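Local coordinates for phosphoprotein (Spring viremia of carp virus, PDB 7C5Z) that probably serves viral RNA replication as a chaperone-like polymerase cofactor, represented here by its dimeric central domain, at residues G27-R32 and L80-S85; N34-V39 and D74-F79. All coordinates share one frame; numbering follows the deposited sequence.

In the fold
Contacts 1 and 2 lie at the two ends of one strand pairing in the four-stranded antiparallel sheet of the central domain, their centres about 18 Å apart. Strand 76-81 serves both: its end pairs with 28-33 in contact 1, while the chain leading into it meets the loop from 28-33 to helix 41-62 in contact 2. Along the chain, contact 2 is nested inside the loop that contact 1 closes. Between them, Val31 N lies 2.8 Å from Val78 O, a probable hydrogen bond, and Arg32 NE forms a 2.9 Å salt bridge with Glu77 OE1. Both contacts also reach the second subunit of the dimer, contact 1 with several polar bonds.

Contact 1 of 2, residues G27-R32 and L80-S85; sequences GGTYVR and LPHKPS
The imidazole of His82 lies over the backbone of Gly28, whose CA sits almost exactly beneath the ring centre, 3.4 Å from the centroid and 9° off the ring normal. This is a CH-pi contact with a main-chain CH. Because His82 CG stands anti to its own carbonyl carbon (chi1 -62°), the ring swings back across the neighbouring strand, and its CD2 comes within 3.3 Å of Gly27 C. On its other flank Gly28 CA lies 3.2 Å from Leu80 O.

Beneath the ring the backbones pair as antiparallel strands. Thr29 and Leu80 form a hydrogen-bonded pair, in which Leu80 N donates to Thr29 O at 2.8 Å and Thr29 N donates to Leu80 O at 2.9 Å. Gly28 and Pro81 make the next, non-hydrogen-bonded pair. The pairing then runs beyond the strand end, since His82 N reaches Gly27 O in a nearly straight hydrogen bond of 2.9 Å (172° at the hydrogen). A water donates a second hydrogen bond to that same carbonyl and links it to Lys83 N. On the sheet face that carries Thr29 and Leu80, Leu80 CD1 meets Val31 CG2 at 3.9 Å.

The polar ends of these side chains find partners beyond the two segments: Thr29 OG1 hydrogen-bonds to Asn24 OD1 of strand 21-25, and both it and His82 ND1 hydrogen-bond to Lys61 NZ of the second subunit, where Tyr62 OH also hydrogen-bonds to Pro81 O. The chemistry at this end of the two inner strands thus ties sheet to dimer, and the lysine would probably favour a neutral imidazole with its ND1 lone pair turned toward the amine.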
loop_
_atom_site.group_PDB
_atom_site.type_symbol
_atom_site.label_atom_id
_atom_site.label_comp_id
_atom_site.label_asym_id
_atom_site.label_seq_id
_atom_site.Cartn_x
_atom_site.Cartn_y
_atom_site.Cartn_z
ATOM N N GLY A 27 9.129 16.384 -12.945
ATOM C CA GLY A 27 9.859 16.238 -11.702
ATOM C C GLY A 27 9.732 14.904 -11.000
ATOM O O GLY A 27 10.244 14.766 -9.878
ATOM N N GLY A 28 9.078 13.915 -11.604
ATOM C CA GLY A 28 9.046 12.627 -10.934
ATOM C C GLY A 28 8.447 11.526 -11.785
ATOM O O GLY A 28 8.085 11.715 -12.950
ATOM N N THR A 29 8.368 10.357 -11.167
ATOM C CA THR A 29 7.735 9.182 -11.742
ATOM C C THR A 29 6.331 9.052 -11.174
ATOM O O THR A 29 6.139 9.135 -9.954
ATOM C CB THR A 29 8.560 7.933 -11.416
ATOM O OG1 THR A 29 9.905 8.115 -11.903
ATOM C CG2 THR A 29 7.971 6.710 -12.065
ATOM N N TYR A 30 5.363 8.836 -12.051
ATOM C CA TYR A 30 3.990 8.592 -11.638
ATOM C C TYR A 30 3.682 7.111 -11.788
ATOM O O TYR A 30 3.931 6.526 -12.853
ATOM C CB TYR A 30 3.009 9.411 -12.471
ATOM C CG TYR A 30 3.040 10.903 -12.207
ATOM C CD1 TYR A 30 4.011 11.717 -12.783
ATOM C CD2 TYR A 30 2.077 11.488 -11.399
ATOM C CE1 TYR A 30 4.023 13.086 -12.540
ATOM C CE2 TYR A 30 2.076 12.848 -11.165
ATOM C CZ TYR A 30 3.048 13.629 -11.729
ATOM O OH TYR A 30 3.006 14.982 -11.461
ATOM N N VAL A 31 3.139 6.516 -10.727
ATOM C CA VAL A 31 2.799 5.096 -10.683
ATOM C C VAL A 31 1.290 5.011 -10.522
ATOM O O VAL A 31 0.766 5.344 -9.452
ATOM C CB VAL A 31 3.510 4.398 -9.521
ATOM C CG1 VAL A 31 3.177 2.912 -9.487
ATOM C CG2 VAL A 31 5.023 4.660 -9.613
ATOM N N ARG A 32 0.592 4.572 -11.566
ATOM C CA ARG A 32 -0.863 4.550 -11.564
ATOM C C ARG A 32 -1.378 3.123 -11.466
ATOM O O ARG A 32 -0.987 2.255 -12.261
ATOM C CB ARG A 32 -1.441 5.215 -12.807
ATOM C CG ARG A 32 -2.964 5.328 -12.730
ATOM C CD ARG A 32 -3.531 6.177 -13.867
ATOM N NE ARG A 32 -3.213 7.597 -13.718
ATOM C CZ ARG A 32 -3.891 8.572 -14.316
ATOM N NH1 ARG A 32 -4.932 8.280 -15.083
ATOM N NH2 ARG A 32 -3.530 9.837 -14.130
ATOM N N LEU A 80 6.401 9.864 -7.289
ATOM C CA LEU A 80 7.725 9.640 -6.717
ATOM C C LEU A 80 8.683 10.690 -7.271
ATOM O O LEU A 80 9.124 10.577 -8.423
ATOM C CB LEU A 80 8.220 8.231 -7.063
ATOM C CG LEU A 80 7.301 7.040 -6.748
ATOM C CD1 LEU A 80 7.960 5.758 -7.235
ATOM C CD2 LEU A 80 7.050 6.962 -5.275
ATOM N N PRO A 81 9.040 11.724 -6.512
ATOM C CA PRO A 81 9.900 12.778 -7.073
ATOM C C PRO A 81 11.296 12.267 -7.409
ATOM O O PRO A 81 11.844 11.392 -6.731
ATOM C CB PRO A 81 9.948 13.839 -5.963
ATOM C CG PRO A 81 9.514 13.140 -4.710
ATOM C CD PRO A 81 8.641 11.975 -5.115
ATOM N N HIS A 82 11.875 12.840 -8.479
ATOM C CA HIS A 82 13.236 12.461 -8.852
ATOM C C HIS A 82 14.237 12.898 -7.789
ATOM O O HIS A 82 15.204 12.183 -7.508
ATOM C CB HIS A 82 13.644 13.078 -10.193
ATOM C CG HIS A 82 12.809 12.652 -11.365
ATOM N ND1 HIS A 82 12.433 11.342 -11.590
ATOM C CD2 HIS A 82 12.320 13.366 -12.405
ATOM C CE1 HIS A 82 11.725 11.276 -12.705
ATOM N NE2 HIS A 82 11.646 12.489 -13.222
ATOM N N LYS A 83 14.017 14.066 -7.189
ATOM C CA LYS A 83 15.016 14.645 -6.296
ATOM C C LYS A 83 14.516 14.679 -4.856
ATOM O O LYS A 83 13.307 14.709 -4.616
ATOM C CB LYS A 83 15.383 16.064 -6.745
ATOM C CG LYS A 83 15.675 16.157 -8.233
ATOM C CD LYS A 83 15.920 17.584 -8.673
ATOM C CE LYS A 83 17.170 17.675 -9.528
ATOM N NZ LYS A 83 17.087 18.806 -10.490
ATOM N N PRO A 84 15.420 14.675 -3.880
ATOM C CA PRO A 84 14.998 14.684 -2.473
ATOM C C PRO A 84 14.377 16.015 -2.083
ATOM O O PRO A 84 14.461 17.021 -2.795
ATOM C CB PRO A 84 16.301 14.434 -1.703
ATOM C CG PRO A 84 17.272 13.910 -2.725
ATOM C CD PRO A 84 16.882 14.551 -4.012
ATOM N N SER A 85 13.759 16.018 -0.907
ATOM C CA SER A 85 13.070 17.216 -0.429
ATOM C C SER A 85 14.061 18.343 -0.160
ATOM O O SER A 85 15.181 18.085 0.270
ATOM C CB SER A 85 12.272 16.908 0.837
ATOM O OG SER A 85 11.731 15.602 0.773
HETATM O O HOH W 1 11.874 16.149 -8.269
#

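Contact 2 of 2, residues N34-V39 and D74-F79; sequences NGLGNV and DFLEVF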
loop_
_atom_site.group_PDB
_atom_site.type_symbol
_atom_site.label_atom_id
_atom_site.label_comp_id
_atom_site.label_asym_id
_atom_site.label_seq_id
_atom_site.Cartn_x
_atom_site.Cartn_y
_atom_site.Cartn_z
ATOM N N ASN A 34 -4.553 1.195 -12.067
ATOM C CA ASN A 34 -5.827 1.251 -12.771
ATOM C C ASN A 34 -6.698 0.050 -12.431
ATOM O O ASN A 34 -6.272 -0.906 -11.780
ATOM C CB ASN A 34 -5.599 1.287 -14.277
ATOM C CG ASN A 34 -5.010 2.598 -14.740
ATOM O OD1 ASN A 34 -5.545 3.664 -14.423
ATOM N ND2 ASN A 34 -3.907 2.537 -15.484
ATOM N N GLY A 35 -7.940 0.111 -12.888
ATOM C CA GLY A 35 -8.818 -1.043 -12.807
ATOM C C GLY A 35 -9.588 -1.193 -11.517
ATOM O O GLY A 35 -10.066 -2.297 -11.225
ATOM N N LEU A 36 -9.751 -0.119 -10.749
ATOM C CA LEU A 36 -10.355 -0.174 -9.424
ATOM C C LEU A 36 -11.836 0.184 -9.424
ATOM O O LEU A 36 -12.422 0.317 -8.347
ATOM C CB LEU A 36 -9.610 0.761 -8.463
ATOM C CG LEU A 36 -8.082 0.640 -8.481
ATOM C CD1 LEU A 36 -7.493 1.582 -7.434
ATOM C CD2 LEU A 36 -7.636 -0.785 -8.233
ATOM N N GLY A 37 -12.457 0.308 -10.600
ATOM C CA GLY A 37 -13.839 0.771 -10.654
ATOM C C GLY A 37 -14.842 -0.135 -9.955
ATOM O O GLY A 37 -15.865 0.342 -9.452
ATOM N N ASN A 38 -14.587 -1.441 -9.919
ATOM C CA ASN A 38 -15.528 -2.377 -9.308
ATOM C C ASN A 38 -15.091 -2.846 -7.922
ATOM O O ASN A 38 -15.743 -3.720 -7.334
ATOM C CB ASN A 38 -15.759 -3.562 -10.241
ATOM C CG ASN A 38 -16.679 -3.201 -11.392
ATOM O OD1 ASN A 38 -16.350 -3.402 -12.559
ATOM N ND2 ASN A 38 -17.834 -2.629 -11.060
ATOM N N VAL A 39 -14.021 -2.270 -7.381
ATOM C CA VAL A 39 -13.607 -2.544 -6.011
ATOM C C VAL A 39 -14.629 -1.941 -5.054
ATOM O O VAL A 39 -15.092 -0.809 -5.251
ATOM C CB VAL A 39 -12.195 -1.969 -5.782
ATOM C CG1 VAL A 39 -11.847 -1.872 -4.300
ATOM C CG2 VAL A 39 -11.161 -2.813 -6.526
ATOM N N ASP A 74 -11.586 5.377 -10.571
ATOM C CA ASP A 74 -11.170 4.009 -10.860
ATOM C C ASP A 74 -9.659 3.799 -10.817
ATOM O O ASP A 74 -9.186 2.742 -11.247
ATOM C CB ASP A 74 -11.729 3.525 -12.209
ATOM C CG ASP A 74 -11.308 4.383 -13.388
ATOM O OD1 ASP A 74 -10.168 4.895 -13.419
ATOM O OD2 ASP A 74 -12.134 4.510 -14.321
ATOM N N PHE A 75 -8.893 4.751 -10.297
ATOM C CA PHE A 75 -7.458 4.532 -10.149
ATOM C C PHE A 75 -6.940 5.251 -8.909
ATOM O O PHE A 75 -7.585 6.151 -8.365
ATOM C CB PHE A 75 -6.681 4.984 -11.396
ATOM C CG PHE A 75 -6.652 6.476 -11.590
ATOM C CD1 PHE A 75 -5.645 7.243 -11.027
ATOM C CD2 PHE A 75 -7.625 7.098 -12.354
ATOM C CE1 PHE A 75 -5.610 8.617 -11.230
ATOM C CE2 PHE A 75 -7.603 8.460 -12.548
ATOM C CZ PHE A 75 -6.597 9.219 -11.986
ATOM N N LEU A 76 -5.763 4.825 -8.462
ATOM C CA LEU A 76 -4.959 5.537 -7.473
ATOM C C LEU A 76 -3.589 5.783 -8.080
ATOM O O LEU A 76 -3.063 4.928 -8.798
ATOM C CB LEU A 76 -4.811 4.738 -6.162
ATOM C CG LEU A 76 -6.123 4.493 -5.394
ATOM C CD1 LEU A 76 -5.981 3.375 -4.358
ATOM C CD2 LEU A 76 -6.615 5.797 -4.755
ATOM N N GLU A 77 -3.002 6.940 -7.804
ATOM C CA GLU A 77 -1.743 7.306 -8.442
ATOM C C GLU A 77 -0.751 7.819 -7.411
ATOM O O GLU A 77 -1.086 8.685 -6.599
ATOM C CB GLU A 77 -1.987 8.359 -9.517
ATOM C CG GLU A 77 -0.757 8.777 -10.264
ATOM C CD GLU A 77 -1.105 9.717 -11.389
ATOM O OE1 GLU A 77 -1.194 9.249 -12.536
ATOM O OE2 GLU A 77 -1.312 10.925 -11.119
ATOM N N VAL A 78 0.469 7.288 -7.435
ATOM C CA VAL A 78 1.531 7.701 -6.521
ATOM C C VAL A 78 2.566 8.503 -7.305
ATOM O O VAL A 78 2.944 8.112 -8.416
ATOM C CB VAL A 78 2.175 6.493 -5.826
ATOM C CG1 VAL A 78 3.331 6.927 -4.932
ATOM C CG2 VAL A 78 1.130 5.758 -4.988
ATOM N N PHE A 79 3.002 9.634 -6.741
ATOM C CA PHE A 79 4.056 10.457 -7.328
ATOM C C PHE A 79 5.360 10.251 -6.563
ATOM O O PHE A 79 5.412 10.435 -5.340
ATOM C CB PHE A 79 3.659 11.937 -7.333
ATOM C CG PHE A 79 4.751 12.853 -7.772
ATOM C CD1 PHE A 79 5.103 12.942 -9.111
ATOM C CD2 PHE A 79 5.434 13.630 -6.844
ATOM C CE1 PHE A 79 6.110 13.800 -9.524
ATOM C CE2 PHE A 79 6.454 14.490 -7.255
ATOM C CZ PHE A 79 6.787 14.575 -8.575
#
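With chi1 at -48° and chi2 extended, Leu36 sends CG back beside its own backbone N and carries CD1 out to Leu76. There CD1 meets Leu76 CG at 3.8 Å, the two leucine side chains crossing at about a right angle. Nearer the backbone, Leu36 CB lies 3.4 Å from Asp74 O, so the side chain rests against the same carbonyl that its amide uses. Leu36 N donates to Asp74 O at 3.0 Å, reaching the oxygen at a bent C=O...donor angle of 134° and well out of the carbonyl plane.

On the other side of Gly35, Asn34 lies alongside Phe75, both side chains pointing the same way. The amide oxygen OD1 of Asn34 does the touching, 3.5 Å from Phe75 CB, while the amide and ring planes stand 68° apart. The phenyl group itself leads away from the loop and takes part in a cation-pi contact with Arg32. Gly35, with a positive phi, turns the chain between the Asn34 and Leu36 contacts. Farther on, Asp74 CB packs 3.7 Å from Gly37 N, within the type I beta turn from Leu36 to Val39, which Val39 N closes onto Leu36 O.

Leu36 also touches Lys44 of helix 41-62 and Leu11, and Leu76 touches Ser48 of that helix. The hydrogen bond from Leu36 N to Asp74 O and the leucine pair therefore join the loop leading into the helix to the chain entering strand 76-81, coupling apolar burial to a backbone hydrogen bond at a single residue, Leu36.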